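Local coordinates for serine protease inhibitor (Thermoanaerobacter tengcongensis, PDB 2PEF), which probably inhibits serine proteases as a member of the serpin family, with an N terminus that serves to trap the metastable native state, at residues E7-N12 and T360-F365; A14-E19 and L36-A41; S223-L228 and D249-A254; K79-P82 and K88-I91; Q245-L250 and A354-S359. One frame throughout, in Å; residues are numbered along the deposited sequence.

Interaction 1. Residues E7-N12 and T360-F365; sequences EKFIYN and TNLPIF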
# COMPACT_ATOMS: atom_id res chain seq x y z
N GLU A 7 -18.00 4.30 -10.31
CA GLU A 7 -18.25 3.06 -9.58
C GLU A 7 -17.41 1.89 -10.11
O GLU A 7 -17.00 1.03 -9.34
CB GLU A 7 -19.74 2.71 -9.59
CG GLU A 7 -20.63 3.73 -8.88
N LYS A 8 -17.17 1.87 -11.43
CA LYS A 8 -16.32 0.84 -12.04
C LYS A 8 -14.91 0.86 -11.44
O LYS A 8 -14.40 -0.17 -11.01
CB LYS A 8 -16.27 0.98 -13.56
CG LYS A 8 -15.31 -0.00 -14.25
CD LYS A 8 -15.53 -0.08 -15.75
CE LYS A 8 -16.69 -1.01 -16.12
NZ LYS A 8 -16.52 -2.40 -15.60
N PHE A 9 -14.28 2.04 -11.42
CA PHE A 9 -12.95 2.17 -10.83
C PHE A 9 -12.94 1.81 -9.34
O PHE A 9 -12.05 1.09 -8.89
CB PHE A 9 -12.38 3.58 -11.03
CG PHE A 9 -11.06 3.80 -10.33
CD1 PHE A 9 -9.87 3.39 -10.92
CD2 PHE A 9 -11.01 4.40 -9.07
CE1 PHE A 9 -8.64 3.58 -10.27
CE2 PHE A 9 -9.79 4.59 -8.41
CZ PHE A 9 -8.61 4.18 -9.02
N ILE A 10 -13.90 2.32 -8.58
CA ILE A 10 -13.96 2.05 -7.15
C ILE A 10 -14.04 0.54 -6.86
O ILE A 10 -13.19 -0.00 -6.14
CB ILE A 10 -15.10 2.82 -6.44
CG1 ILE A 10 -14.85 4.33 -6.53
CG2 ILE A 10 -15.23 2.38 -4.98
CD1 ILE A 10 -16.00 5.21 -6.08
N TYR A 11 -15.03 -0.14 -7.44
CA TYR A 11 -15.22 -1.55 -7.11
C TYR A 11 -14.15 -2.47 -7.72
O TYR A 11 -13.76 -3.46 -7.08
CB TYR A 11 -16.64 -2.02 -7.41
CG TYR A 11 -17.63 -1.60 -6.32
CD1 TYR A 11 -18.43 -0.48 -6.48
CD2 TYR A 11 -17.73 -2.33 -5.13
CE1 TYR A 11 -19.33 -0.09 -5.50
CE2 TYR A 11 -18.63 -1.94 -4.13
CZ TYR A 11 -19.42 -0.82 -4.32
OH TYR A 11 -20.30 -0.43 -3.34
N ASN A 12 -13.65 -2.14 -8.90
CA ASN A 12 -12.52 -2.88 -9.48
C ASN A 12 -11.24 -2.71 -8.65
O ASN A 12 -10.54 -3.68 -8.38
CB ASN A 12 -12.28 -2.51 -10.94
CG ASN A 12 -13.30 -3.13 -11.88
OD1 ASN A 12 -14.37 -3.58 -11.46
ND2 ASN A 12 -12.96 -3.18 -13.17
N THR A 360 -14.13 7.65 -1.61
CA THR A 360 -14.31 6.39 -2.35
C THR A 360 -14.46 5.17 -1.44
O THR A 360 -14.96 4.13 -1.87
CB THR A 360 -13.11 6.10 -3.28
OG1 THR A 360 -11.92 5.99 -2.49
CG2 THR A 360 -12.93 7.20 -4.33
N ASN A 361 -14.02 5.31 -0.18
CA ASN A 361 -13.90 4.19 0.77
C ASN A 361 -12.78 3.20 0.44
O ASN A 361 -12.69 2.13 1.03
CB ASN A 361 -15.24 3.49 1.00
CG ASN A 361 -16.20 4.33 1.80
OD1 ASN A 361 -15.79 5.21 2.56
ND2 ASN A 361 -17.49 4.08 1.64
N LEU A 362 -11.90 3.58 -0.49
CA LEU A 362 -10.75 2.76 -0.86
C LEU A 362 -9.64 2.80 0.19
O LEU A 362 -9.34 3.86 0.73
CB LEU A 362 -10.19 3.19 -2.22
CG LEU A 362 -11.05 2.86 -3.44
CD1 LEU A 362 -10.53 3.58 -4.68
CD2 LEU A 362 -11.11 1.36 -3.68
N PRO A 363 -9.03 1.64 0.48
CA PRO A 363 -7.96 1.60 1.48
C PRO A 363 -6.60 2.03 0.93
O PRO A 363 -6.00 1.32 0.12
CB PRO A 363 -7.93 0.13 1.89
CG PRO A 363 -8.37 -0.61 0.67
CD PRO A 363 -9.31 0.30 -0.08
N ILE A 364 -6.13 3.19 1.38
CA ILE A 364 -4.78 3.65 1.05
C ILE A 364 -3.75 2.72 1.69
O ILE A 364 -2.78 2.33 1.05
CB ILE A 364 -4.54 5.12 1.52
CG1 ILE A 364 -5.63 6.06 1.00
CG2 ILE A 364 -3.13 5.61 1.15
CD1 ILE A 364 -5.69 6.22 -0.52
N PHE A 365 -4.00 2.38 2.96
CA PHE A 365 -3.24 1.38 3.70
C PHE A 365 -4.22 0.39 4.32
O PHE A 365 -5.34 0.76 4.71
CB PHE A 365 -2.42 2.04 4.81
CG PHE A 365 -1.23 2.81 4.31
CD1 PHE A 365 -1.36 4.13 3.89
CD2 PHE A 365 0.04 2.22 4.29
CE1 PHE A 365 -0.25 4.85 3.44
CE2 PHE A 365 1.15 2.92 3.84
CZ PHE A 365 1.01 4.24 3.41
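Thr360 OG1 is gripped from two directions: Leu362 N donates to it over 3.1 Å at an N-H...O angle of 159°, and OD2 of Asp357 shares a second hydrogen bond with it. The first bond closes an ST turn within the hairpin loop that joins strands 345-357 and 362-372 of the serpin core, and Thr360 and Leu362, at its two ends, both face the start of helix 7-22. With OG1 placed between backbone N and carbonyl carbon (chi1 61°), the methyl CG2 is left to meet the helix. Ile10 lies across this methyl, its CD1 4.1 Å from Thr360 CG2, while its other branch, CG2, comes within 3.6 Å of Thr360 O. The two methyls of Leu362 divide their work: CD2 rests 3.5 Å from the backbone oxygen of Ile10, and CD1 turns to the ring of Phe9. Were Ile10 cut back to an alanine, a gap would probably open over the methyl and carbonyl of Thr360 and weaken the seat of the helix on the loop. Tyr73 and Tyr77 meet the Phe9 ring from helix 67-80. Leu362 CD1 approaches that ring obliquely, 3.9 Å from Phe9 CE2.

Interaction 2. Residues A14-E19 and L36-A41; sequences ADFSIE and LSAMLA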
# COMPACT_ATOMS: atom_id res chain seq x y z
N ALA A 14 -11.13 -1.79 -5.48
CA ALA A 14 -11.44 -2.43 -4.20
C ALA A 14 -11.12 -3.92 -4.25
O ALA A 14 -10.51 -4.46 -3.33
CB ALA A 14 -12.89 -2.19 -3.80
N ASP A 15 -11.54 -4.59 -5.34
CA ASP A 15 -11.24 -6.01 -5.55
C ASP A 15 -9.74 -6.29 -5.58
O ASP A 15 -9.26 -7.21 -4.90
CB ASP A 15 -11.92 -6.54 -6.82
CG ASP A 15 -13.33 -7.05 -6.57
OD1 ASP A 15 -13.82 -6.97 -5.42
OD2 ASP A 15 -13.97 -7.54 -7.52
N PHE A 16 -8.99 -5.50 -6.35
CA PHE A 16 -7.53 -5.62 -6.40
C PHE A 16 -6.93 -5.43 -5.01
O PHE A 16 -6.07 -6.21 -4.59
CB PHE A 16 -6.93 -4.58 -7.36
CG PHE A 16 -5.44 -4.41 -7.21
CD1 PHE A 16 -4.56 -5.27 -7.85
CD2 PHE A 16 -4.92 -3.39 -6.42
CE1 PHE A 16 -3.18 -5.11 -7.71
CE2 PHE A 16 -3.54 -3.22 -6.27
CZ PHE A 16 -2.67 -4.08 -6.92
N SER A 17 -7.39 -4.40 -4.32
CA SER A 17 -6.87 -4.04 -3.00
C SER A 17 -7.04 -5.16 -1.99
O SER A 17 -6.10 -5.51 -1.27
CB SER A 17 -7.55 -2.76 -2.50
OG SER A 17 -7.19 -1.65 -3.31
N ILE A 18 -8.25 -5.73 -1.93
CA ILE A 18 -8.55 -6.80 -0.97
C ILE A 18 -7.89 -8.13 -1.36
O ILE A 18 -7.42 -8.86 -0.49
CB ILE A 18 -10.08 -6.94 -0.72
CG1 ILE A 18 -10.64 -5.64 -0.11
CG2 ILE A 18 -10.40 -8.14 0.17
CD1 ILE A 18 -9.97 -5.18 1.19
N GLU A 19 -7.83 -8.43 -2.65
CA GLU A 19 -7.12 -9.63 -3.10
C GLU A 19 -5.63 -9.52 -2.79
O GLU A 19 -5.01 -10.49 -2.34
CB GLU A 19 -7.36 -9.92 -4.58
CG GLU A 19 -8.78 -10.37 -4.91
CD GLU A 19 -9.26 -11.55 -4.07
OE1 GLU A 19 -8.55 -12.58 -4.04
OE2 GLU A 19 -10.33 -11.43 -3.44
N LEU A 36 -2.62 1.24 -3.00
CA LEU A 36 -2.37 2.38 -3.87
C LEU A 36 -0.94 2.38 -4.41
O LEU A 36 -0.73 2.50 -5.61
CB LEU A 36 -2.65 3.71 -3.14
CG LEU A 36 -2.41 5.00 -3.94
CD1 LEU A 36 -3.28 5.07 -5.20
CD2 LEU A 36 -2.65 6.21 -3.04
N SER A 37 0.03 2.23 -3.51
CA SER A 37 1.43 2.18 -3.89
C SER A 37 1.74 1.04 -4.87
O SER A 37 2.44 1.24 -5.86
CB SER A 37 2.32 2.07 -2.65
OG SER A 37 3.68 1.95 -3.01
N ALA A 38 1.21 -0.14 -4.57
CA ALA A 38 1.41 -1.31 -5.43
C ALA A 38 0.80 -1.09 -6.81
O ALA A 38 1.46 -1.34 -7.82
CB ALA A 38 0.83 -2.55 -4.78
N MET A 39 -0.45 -0.63 -6.83
CA MET A 39 -1.16 -0.29 -8.06
C MET A 39 -0.34 0.65 -8.95
O MET A 39 -0.21 0.44 -10.16
CB MET A 39 -2.51 0.35 -7.73
CG MET A 39 -3.27 0.92 -8.92
SD MET A 39 -3.80 -0.35 -10.09
CE MET A 39 -5.17 -1.09 -9.20
N LEU A 40 0.19 1.71 -8.34
CA LEU A 40 0.90 2.73 -9.12
C LEU A 40 2.20 2.23 -9.74
O LEU A 40 2.48 2.53 -10.91
CB LEU A 40 1.13 3.99 -8.28
CG LEU A 40 -0.16 4.75 -7.96
CD1 LEU A 40 0.09 5.78 -6.87
CD2 LEU A 40 -0.76 5.40 -9.19
N ALA A 41 2.98 1.46 -8.99
CA ALA A 41 4.23 0.91 -9.50
C ALA A 41 3.94 -0.07 -10.63
O ALA A 41 4.62 -0.06 -11.66
CB ALA A 41 4.99 0.21 -8.38
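The ring of Phe16 carries the end of Met39 on one face: the methyl CE sits 3.6 Å above the ring plane, displaced toward the rim, and comes closest to Phe16 CD2. Measured to the ring centroid, Met39 CE is 4.0 Å away and 25° off the normal, a CH-pi contact. The sulfur SD of Met39 stands farther out over the ring, 4.9 Å from the Phe16 centroid. Bends at chi2 (66°) and chi3 (75°) fold the thioether back over the ring; Met39 was modelled in two conformers, and the contacts of its methyl and sulfur hold for this one and are doubtful for the other. At the ring edge, near its plane, Ala38 CB lies 4.4 Å from Phe16 CZ. Without the ring, as with a serine here, the Met39 methyl is likely to lose its support and Ala38 its neighbour. Farther out, Leu74 of helix 67-80 also packs on Met39. Two residues before Met39 on helix 35-46, the hydroxyl of Ser37 bonds to Asn162 and Thr329, tying this helix to strands 158-169 and 322-331. The arrangement is a buried Met-aromatic contact between neighbouring helices 7-22 and 35-46 of the serpin fold.

Interaction 3. Residues S223-L228 and D249-A254; sequences SFVAIL and DLIKNA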
# COMPACT_ATOMS: atom_id res chain seq x y z
N SER A 223 -10.03 8.50 7.00
CA SER A 223 -10.43 7.93 8.27
C SER A 223 -9.68 6.64 8.56
O SER A 223 -9.08 6.04 7.66
CB SER A 223 -11.94 7.68 8.31
OG SER A 223 -12.66 8.89 8.26
N PHE A 224 -9.71 6.25 9.82
CA PHE A 224 -9.09 5.02 10.28
C PHE A 224 -10.21 4.03 10.58
O PHE A 224 -11.09 4.30 11.39
CB PHE A 224 -8.26 5.31 11.54
CG PHE A 224 -7.46 4.13 12.02
CD1 PHE A 224 -6.15 3.95 11.60
CD2 PHE A 224 -8.00 3.23 12.94
CE1 PHE A 224 -5.39 2.87 12.05
CE2 PHE A 224 -7.24 2.14 13.39
CZ PHE A 224 -5.94 1.98 12.95
N VAL A 225 -10.17 2.89 9.89
CA VAL A 225 -11.13 1.81 10.10
C VAL A 225 -10.48 0.73 10.98
O VAL A 225 -9.37 0.29 10.69
CB VAL A 225 -11.55 1.20 8.73
CG1 VAL A 225 -12.40 -0.06 8.92
CG2 VAL A 225 -12.29 2.24 7.90
N ALA A 226 -11.17 0.34 12.05
CA ALA A 226 -10.71 -0.74 12.93
C ALA A 226 -11.76 -1.85 12.96
O ALA A 226 -12.94 -1.57 13.18
CB ALA A 226 -10.45 -0.23 14.34
N ILE A 227 -11.34 -3.09 12.72
CA ILE A 227 -12.26 -4.22 12.65
C ILE A 227 -11.78 -5.33 13.57
O ILE A 227 -10.65 -5.78 13.46
CB ILE A 227 -12.38 -4.77 11.20
CG1 ILE A 227 -12.88 -3.67 10.26
CG2 ILE A 227 -13.31 -6.00 11.16
CD1 ILE A 227 -12.71 -4.02 8.80
N LEU A 228 -12.65 -5.76 14.49
CA LEU A 228 -12.29 -6.76 15.48
C LEU A 228 -13.08 -8.05 15.28
O LEU A 228 -14.25 -8.12 15.65
CB LEU A 228 -12.52 -6.21 16.89
CG LEU A 228 -12.12 -7.10 18.08
CD1 LEU A 228 -10.62 -7.07 18.29
CD2 LEU A 228 -12.86 -6.63 19.32
N ASP A 249 -18.75 -2.20 1.45
CA ASP A 249 -20.06 -2.32 2.10
C ASP A 249 -20.02 -2.20 3.62
O ASP A 249 -20.91 -1.60 4.21
CB ASP A 249 -20.76 -3.62 1.70
CG ASP A 249 -21.35 -3.56 0.30
OD1 ASP A 249 -21.24 -2.51 -0.36
OD2 ASP A 249 -21.93 -4.58 -0.14
N LEU A 250 -18.99 -2.76 4.26
CA LEU A 250 -18.91 -2.69 5.71
C LEU A 250 -18.70 -1.25 6.21
O LEU A 250 -19.17 -0.90 7.29
CB LEU A 250 -17.86 -3.67 6.27
CG LEU A 250 -16.36 -3.45 6.07
CD1 LEU A 250 -15.79 -2.53 7.14
CD2 LEU A 250 -15.64 -4.79 6.12
N ILE A 251 -18.02 -0.44 5.41
CA ILE A 251 -17.83 0.98 5.71
C ILE A 251 -19.12 1.75 5.43
O ILE A 251 -19.57 2.55 6.27
CB ILE A 251 -16.65 1.61 4.91
CG1 ILE A 251 -15.32 0.98 5.33
CG2 ILE A 251 -16.61 3.12 5.10
CD1 ILE A 251 -14.21 1.17 4.31
N LYS A 252 -19.71 1.51 4.26
CA LYS A 252 -20.99 2.12 3.88
C LYS A 252 -22.10 1.79 4.87
O LYS A 252 -22.96 2.62 5.16
CB LYS A 252 -21.41 1.67 2.47
CG LYS A 252 -20.66 2.35 1.35
CD LYS A 252 -21.26 1.97 0.00
CE LYS A 252 -20.66 2.79 -1.12
NZ LYS A 252 -21.20 2.39 -2.45
N ASN A 253 -22.07 0.57 5.41
CA ASN A 253 -23.13 0.10 6.29
C ASN A 253 -22.88 0.38 7.78
O ASN A 253 -23.69 -0.01 8.63
CB ASN A 253 -23.42 -1.39 6.06
CG ASN A 253 -24.01 -1.66 4.67
OD1 ASN A 253 -23.77 -2.71 4.08
ND2 ASN A 253 -24.78 -0.71 4.15
N ALA A 254 -21.78 1.07 8.07
CA ALA A 254 -21.47 1.48 9.44
C ALA A 254 -22.60 2.34 9.98
O ALA A 254 -23.08 3.25 9.30
CB ALA A 254 -20.16 2.23 9.49
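Ile227 and Leu250 reach for each other tip to tip, strand against helix. Ile227 is stretched out from strand 222-229, its CG1 opposite the carbonyl carbon (chi1 -59°) and chi2 near 166°, which extends CD1 toward helix 244-252. Leu250 answers with a less common shape: its CG is wedged between the backbone N and the carbonyl carbon (chi1 70°), and the fork so placed offers both methyls to the strand. Ile227 CD1 touches each of them, CD1 of Leu250 at 3.8 Å and CD2 of Leu250 at 4.0 Å. The second pair is looser and set crosswise. Val225, two residues before Ile227 and on the same side of the strand, meets Ile251 through one branch, with CG2 of Val225 4.2 Å from CG1 of Ile251. Leu250 also packs on Ile205 of strand 203-207, and Ile251 on Ile356 of strand 345-357, so the helix spans several strands of what serpins call sheet B. No hydrogen bond crosses between 223-228 and 249-254: helix and strand meet through methyl and methylene groups alone, a contact resting on exclusion of water and fit of shape.

Interaction 4. Residues K79-P82 and K88-I91; sequences KKLP and KLTI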
# COMPACT_ATOMS: atom_id res chain seq x y z
N LYS A 79 -4.57 13.16 -8.67
CA LYS A 79 -4.85 14.59 -8.77
C LYS A 79 -5.83 15.04 -7.70
O LYS A 79 -5.73 16.16 -7.19
CB LYS A 79 -5.39 14.93 -10.16
CG LYS A 79 -5.50 16.41 -10.46
CD LYS A 79 -5.71 16.63 -11.95
CE LYS A 79 -5.76 18.11 -12.29
NZ LYS A 79 -5.71 18.31 -13.77
N LYS A 80 -6.78 14.16 -7.35
CA LYS A 80 -7.88 14.52 -6.45
C LYS A 80 -7.72 14.06 -4.99
O LYS A 80 -8.53 14.45 -4.13
CB LYS A 80 -9.22 14.07 -7.03
CG LYS A 80 -9.68 14.94 -8.20
CD LYS A 80 -11.05 14.52 -8.75
CE LYS A 80 -12.21 14.93 -7.85
NZ LYS A 80 -12.24 16.38 -7.49
N LEU A 81 -6.71 13.24 -4.71
CA LEU A 81 -6.45 12.81 -3.34
C LEU A 81 -6.00 14.01 -2.51
O LEU A 81 -4.97 14.62 -2.82
CB LEU A 81 -5.40 11.70 -3.28
CG LEU A 81 -5.88 10.26 -3.52
CD1 LEU A 81 -4.68 9.34 -3.73
CD2 LEU A 81 -6.78 9.74 -2.38
N PRO A 82 -6.79 14.38 -1.48
CA PRO A 82 -6.48 15.56 -0.68
C PRO A 82 -5.12 15.51 -0.00
O PRO A 82 -4.64 14.44 0.41
CB PRO A 82 -7.60 15.58 0.36
CG PRO A 82 -8.73 14.84 -0.29
CD PRO A 82 -8.04 13.74 -1.03
N LYS A 88 -2.10 15.07 5.40
CA LYS A 88 -1.13 15.03 4.30
C LYS A 88 -1.08 13.67 3.63
O LYS A 88 -1.03 12.64 4.31
CB LYS A 88 0.27 15.41 4.81
CG LYS A 88 0.37 16.82 5.38
CD LYS A 88 1.75 17.09 5.98
NZ LYS A 88 3.86 20.39 7.24
N LEU A 89 -1.10 13.68 2.31
CA LEU A 89 -0.84 12.48 1.53
C LEU A 89 -0.11 12.88 0.25
O LEU A 89 -0.65 13.61 -0.58
CB LEU A 89 -2.14 11.71 1.22
CG LEU A 89 -2.03 10.37 0.49
CD1 LEU A 89 -1.22 9.34 1.28
CD2 LEU A 89 -3.39 9.80 0.17
N THR A 90 1.13 12.43 0.12
CA THR A 90 1.92 12.72 -1.07
C THR A 90 2.35 11.42 -1.76
O THR A 90 2.60 10.41 -1.10
CB THR A 90 3.17 13.59 -0.78
OG1 THR A 90 3.95 13.00 0.26
CG2 THR A 90 2.75 15.01 -0.36
N ILE A 91 2.41 11.47 -3.09
CA ILE A 91 2.75 10.31 -3.90
C ILE A 91 3.93 10.67 -4.82
O ILE A 91 3.97 11.77 -5.37
CB ILE A 91 1.54 9.84 -4.76
CG1 ILE A 91 0.38 9.41 -3.84
CG2 ILE A 91 1.94 8.70 -5.70
CD1 ILE A 91 -0.97 9.33 -4.54
O HOH W 1 -2.36 13.85 -2.58
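Leu81 points its CD1 methyl at two side chains of strand 87-98 and is turned differently against each. It crosses Ile91 at about a right angle, end methyl to end methyl, with CD1 of Leu81 3.8 Å from CD1 of Ile91. Leu89 it meets obliquely, CD1 of Leu81 lying 4.1 Å from CD2 of Leu89. The two strand residues are two apart and show the same side to Leu81, but they reach it by different torsions: Leu89 has its CG opposite the backbone N (chi1 -176°), whereas Ile91 sends CG1 opposite its carbonyl carbon (chi1 -61°). Leu36 of helix 35-46 packs against both Leu81 and Ile91. Next along the chain, Pro82 O lies 3.8 Å from Leu89 CB and accepts a hydrogen bond from the hydroxyl of Tyr222. The chain here has just left helix 67-80 and is about to turn back as the strand, so the contact closes a short helix-to-strand connection. A water completes it, donating to Leu81 O at 2.7 Å and to Leu89 O at 2.6 Å. Two carbonyl oxygens cannot bond to each other, so the water supplies the protons that link the two backbones beside the leucine cluster.

Interaction 5. Residues Q245-L250 and A354-S359; sequences QKFIDL and AIIDNS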
# COMPACT_ATOMS: atom_id res chain seq x y z
N GLN A 245 -16.04 -5.84 -2.54
CA GLN A 245 -17.45 -5.52 -2.30
C GLN A 245 -17.77 -5.47 -0.80
O GLN A 245 -18.37 -4.51 -0.31
CB GLN A 245 -18.36 -6.54 -2.99
CG GLN A 245 -19.85 -6.36 -2.77
CD GLN A 245 -20.42 -5.16 -3.50
OE1 GLN A 245 -20.93 -4.22 -2.88
NE2 GLN A 245 -20.34 -5.18 -4.83
N LYS A 246 -17.34 -6.50 -0.09
CA LYS A 246 -17.59 -6.61 1.35
C LYS A 246 -16.89 -5.52 2.14
O LYS A 246 -17.44 -5.01 3.12
CB LYS A 246 -17.20 -7.99 1.86
CG LYS A 246 -18.19 -9.07 1.50
CD LYS A 246 -17.95 -10.33 2.30
CE LYS A 246 -19.02 -11.37 2.01
NZ LYS A 246 -20.36 -10.96 2.52
N PHE A 247 -15.69 -5.14 1.71
CA PHE A 247 -14.96 -4.06 2.38
C PHE A 247 -15.65 -2.70 2.21
O PHE A 247 -15.85 -1.98 3.18
CB PHE A 247 -13.51 -3.99 1.90
CG PHE A 247 -12.69 -2.95 2.62
CD1 PHE A 247 -12.21 -3.19 3.90
CD2 PHE A 247 -12.42 -1.72 2.01
CE1 PHE A 247 -11.46 -2.23 4.57
CE2 PHE A 247 -11.67 -0.76 2.68
CZ PHE A 247 -11.20 -1.01 3.96
N ILE A 248 -16.01 -2.36 0.98
CA ILE A 248 -16.71 -1.09 0.73
C ILE A 248 -18.03 -1.08 1.50
O ILE A 248 -18.38 -0.08 2.14
CB ILE A 248 -16.94 -0.81 -0.79
CG1 ILE A 248 -15.61 -0.78 -1.56
CG2 ILE A 248 -17.71 0.49 -0.99
CD1 ILE A 248 -14.61 0.32 -1.14
N ASP A 249 -18.75 -2.20 1.45
CA ASP A 249 -20.06 -2.32 2.10
C ASP A 249 -20.02 -2.20 3.62
O ASP A 249 -20.91 -1.60 4.21
CB ASP A 249 -20.76 -3.62 1.70
CG ASP A 249 -21.35 -3.56 0.30
OD1 ASP A 249 -21.24 -2.51 -0.36
OD2 ASP A 249 -21.93 -4.58 -0.14
N LEU A 250 -18.99 -2.76 4.26
CA LEU A 250 -18.91 -2.69 5.71
C LEU A 250 -18.70 -1.25 6.21
O LEU A 250 -19.17 -0.90 7.29
CB LEU A 250 -17.86 -3.67 6.27
CG LEU A 250 -16.36 -3.45 6.07
CD1 LEU A 250 -15.79 -2.53 7.14
CD2 LEU A 250 -15.64 -4.79 6.12
N ALA A 354 -7.59 -0.14 8.38
CA ALA A 354 -7.34 0.49 7.10
C ALA A 354 -7.34 2.00 7.29
O ALA A 354 -8.04 2.53 8.15
CB ALA A 354 -8.37 0.08 6.09
N ILE A 355 -6.52 2.67 6.48
CA ILE A 355 -6.60 4.11 6.32
C ILE A 355 -7.34 4.31 5.00
O ILE A 355 -6.85 3.89 3.94
CB ILE A 355 -5.20 4.75 6.27
CG1 ILE A 355 -4.47 4.52 7.60
CG2 ILE A 355 -5.30 6.24 5.93
CD1 ILE A 355 -3.00 4.84 7.57
N ILE A 356 -8.52 4.92 5.06
CA ILE A 356 -9.38 5.04 3.88
C ILE A 356 -9.54 6.47 3.36
O ILE A 356 -9.54 7.44 4.12
CB ILE A 356 -10.80 4.40 4.08
CG1 ILE A 356 -11.57 5.08 5.22
CG2 ILE A 356 -10.69 2.89 4.29
CD1 ILE A 356 -13.09 4.87 5.18
N ASP A 357 -9.67 6.57 2.04
CA ASP A 357 -10.04 7.78 1.35
C ASP A 357 -11.57 7.86 1.42
O ASP A 357 -12.27 7.06 0.81
CB ASP A 357 -9.52 7.69 -0.10
CG ASP A 357 -10.27 8.58 -1.09
OD1 ASP A 357 -10.79 9.65 -0.70
OD2 ASP A 357 -10.32 8.20 -2.28
N ASN A 358 -12.07 8.83 2.19
CA ASN A 358 -13.52 8.95 2.42
C ASN A 358 -14.37 9.26 1.19
O ASN A 358 -15.59 9.06 1.21
CB ASN A 358 -13.81 9.94 3.56
CG ASN A 358 -13.43 9.38 4.92
OD1 ASN A 358 -13.62 8.19 5.19
ND2 ASN A 358 -12.90 10.24 5.79
N SER A 359 -13.74 9.74 0.11
CA SER A 359 -14.47 10.02 -1.13
C SER A 359 -14.84 8.74 -1.89
O SER A 359 -15.76 8.75 -2.72
CB SER A 359 -13.69 10.97 -2.03
OG SER A 359 -12.59 10.32 -2.66
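Helix 244-252 lies against the strands that serpins call sheet B, and Phe247 is one of the side chains by which it touches strand 345-357. The ring comes end on, its CZ corner driven between Ala354 and Ile356, which lie on the same side of the strand. Ala354 CB is 3.7 Å from Phe247 CZ, and Ile356 CG2 is 3.9 Å from that same carbon; both methyls sit at the ring edge, near its plane. With CG opposite the backbone N (chi1 -177°), Phe247 stands out from the helix far enough to bridge a backbone separation of 10.1 Å between its CA and that of Ala354. Ile18 of helix 7-22, together with Pro363 and Ile366 of the neighbouring strand, also packs on this ring. Past Ile356 the strand ends in a polar turn. Asp357 OD1 takes two bonds from Ser359: the hydroxyl OG, 2.7 Å away, comes on the syn side, and the backbone N, 3.1 Å away, from well above the carboxylate plane. The other oxygen, OD2, bonds to Tyr77 OH and to Thr360 OG1. Capture of Ser359 N by Asp357 OD1 makes an Asx turn, which here starts the hairpin loop leading into strand 362-372.

How the interactions relate
Interactions 1, 2, 3 and 5 are buried, whereas interaction 4 is partly buried. Helix 7-22 serves interactions 1 and 2 at points nearly two turns apart, and helix 244-252 serves interactions 3 and 5, which share Asp249 and Leu250 and whose centres lie 6 Å apart. Strands 222-229, 345-357 and 362-372 are neighbours, so interactions 3, 5 and 1 follow one another across them. Leu36 and Leu40 link interaction 2 to interaction 4. No direct hydrogen bond crosses any of the five: the side-chain packing is aliphatic in 3 and 4, centred on an aromatic ring in 2 and 5, and mixed in 1. The hairpin loop shared by 1 and 5 holds their polar bonds, while a water bridges the backbones in 4.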